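Local coordinates for glutaredoxin related protein (Sulfolobus solfataricus, PDB 4MNN) that probably catalyses thiol-disulfide exchange as an atypical protein disulfide oxidoreductase built on the thioredoxin fold, at residues S77-R80 with I81-V85. Residues are numbered along the deposited sequence; the frame is centred on the assembly and turned at random. Where two conformers were deposited one is given.
Sequences SLVR and ISNNV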
loop_
_atom_site.group_PDB
_atom_site.type_symbol
_atom_site.label_atom_id
_atom_site.label_comp_id
_atom_site.label_asym_id
_atom_site.label_seq_id
_atom_site.Cartn_x
_atom_site.Cartn_y
_atom_site.Cartn_z
ATOM N N SER A 77 2.760 6.233 -4.588
ATOM C CA SER A 77 3.447 4.979 -4.793
ATOM C C SER A 77 3.242 4.504 -6.205
ATOM O O SER A 77 4.129 3.896 -6.794
ATOM C CB SER A 77 2.978 3.876 -3.822
ATOM O OG SER A 77 1.646 3.435 -4.086
ATOM N N LEU A 78 2.055 4.732 -6.762
ATOM C CA LEU A 78 1.820 4.287 -8.138
ATOM C C LEU A 78 2.810 4.962 -9.101
ATOM O O LEU A 78 3.382 4.326 -9.997
ATOM C CB LEU A 78 0.391 4.655 -8.545
ATOM C CG LEU A 78 -0.723 3.580 -8.428
ATOM C CD1 LEU A 78 -0.423 2.535 -7.433
ATOM C CD2 LEU A 78 -2.067 4.255 -8.191
ATOM N N VAL A 79 2.968 6.268 -8.934
ATOM C CA VAL A 79 3.873 7.015 -9.806
ATOM C C VAL A 79 5.319 6.558 -9.612
ATOM O O VAL A 79 6.046 6.374 -10.581
ATOM C CB VAL A 79 3.743 8.525 -9.513
ATOM C CG1 VAL A 79 4.782 9.335 -10.339
ATOM C CG2 VAL A 79 2.306 8.971 -9.805
ATOM N N ARG A 80 5.744 6.382 -8.359
ATOM C CA ARG A 80 7.127 5.967 -8.095
ATOM C C ARG A 80 7.416 4.590 -8.676
ATOM O O ARG A 80 8.452 4.376 -9.308
ATOM C CB ARG A 80 7.424 5.963 -6.588
ATOM C CG ARG A 80 7.413 7.323 -5.903
ATOM C CD ARG A 80 8.392 7.331 -4.692
ATOM N NE ARG A 80 8.509 8.684 -4.163
ATOM C CZ ARG A 80 7.785 9.165 -3.156
ATOM N NH1 ARG A 80 6.886 8.390 -2.538
ATOM N NH2 ARG A 80 7.918 10.444 -2.806
ATOM N N ILE A 81 6.485 3.661 -8.476
ATOM C CA ILE A 81 6.659 2.318 -8.994
ATOM C C ILE A 81 6.659 2.333 -10.546
ATOM O O ILE A 81 7.500 1.681 -11.177
ATOM C CB ILE A 81 5.540 1.388 -8.452
ATOM C CG1 ILE A 81 5.775 1.125 -6.966
ATOM C CG2 ILE A 81 5.523 0.041 -9.188
ATOM C CD1 ILE A 81 4.520 0.604 -6.248
ATOM N N SER A 82 5.748 3.092 -11.144
ATOM C CA SER A 82 5.665 3.125 -12.599
ATOM C C SER A 82 6.904 3.742 -13.262
ATOM O O SER A 82 7.265 3.364 -14.379
ATOM C CB SER A 82 4.414 3.884 -13.036
ATOM O OG SER A 82 4.238 3.776 -14.436
ATOM N N ASN A 83 7.540 4.684 -12.572
ATOM C CA ASN A 83 8.745 5.361 -13.080
ATOM C C ASN A 83 10.019 4.713 -12.540
ATOM O O ASN A 83 11.138 5.060 -12.947
ATOM C CB ASN A 83 8.741 6.830 -12.676
ATOM C CG ASN A 83 7.744 7.647 -13.467
ATOM O OD1 ASN A 83 7.259 8.664 -12.997
ATOM N ND2 ASN A 83 7.444 7.211 -14.675
ATOM N N ASN A 84 9.851 3.753 -11.640
ATOM C CA ASN A 84 10.989 3.054 -11.038
ATOM C C ASN A 84 11.925 4.028 -10.339
ATOM O O ASN A 84 13.161 3.975 -10.495
ATOM C CB ASN A 84 11.757 2.245 -12.083
ATOM C CG ASN A 84 12.828 1.364 -11.453
ATOM O OD1 ASN A 84 12.697 0.962 -10.295
ATOM N ND2 ASN A 84 13.882 1.051 -12.210
ATOM N N VAL A 85 11.334 4.938 -9.575
ATOM C CA VAL A 85 12.113 5.886 -8.806
ATOM C C VAL A 85 11.826 5.751 -7.306
ATOM O O VAL A 85 10.706 5.482 -6.899
ATOM C CB VAL A 85 11.827 7.334 -9.219
ATOM C CG1 VAL A 85 10.444 7.765 -8.778
ATOM C CG2 VAL A 85 12.869 8.246 -8.598
#
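Ser77 accepts the amide of Ile81 on its carbonyl, N to O 2.9 Å and nearly straight, in an ordinary i to i+4 helical bond. With CG1 of Ile81 anti to the carbonyl carbon (chi1 -71°), its arm folds back along the helix, and CG1 lies 3.2 Å from Ser77 O. A small serine suits this buried turn: its OG bonds Phe74 O and Tyr60 OH, while branched Ile81 packs against Ile19, Val52 and Tyr59 of the sheet. Leu78, also facing the sheet, touches Ile21 and Val52, and its carbonyl takes the amide of Ser82 (N to O 2.9 Å), whose CB packs close to the same oxygen, a tight fit that a small serine suits. Val79, on the more open side, receives Asn83 N on its O at 3.0 Å, the bond now bent to 145°. The two side chains run alongside each other, CG1 of Val79 3.7 Å from OD1 of Asn83, a polar residue at home on an exposed final turn. Here helix 71-83 of the thioredoxin-like domain ends in a Schellman motif: Arg80 O accepts Val85 N at 2.9 Å, and Asn84 N makes a weak bond to Ile81 O. Asn84 is the C-prime residue with positive phi, a conformation that asparagine tolerates better than most residues. Beyond it Val85 turns back over Arg80, its CG1 3.8 Å from Arg80 CA. Arginine's length serves at this helix end, because its chain, extended from CG to NE, carries NH1 to a salt bridge with Glu119 on helix 114-127.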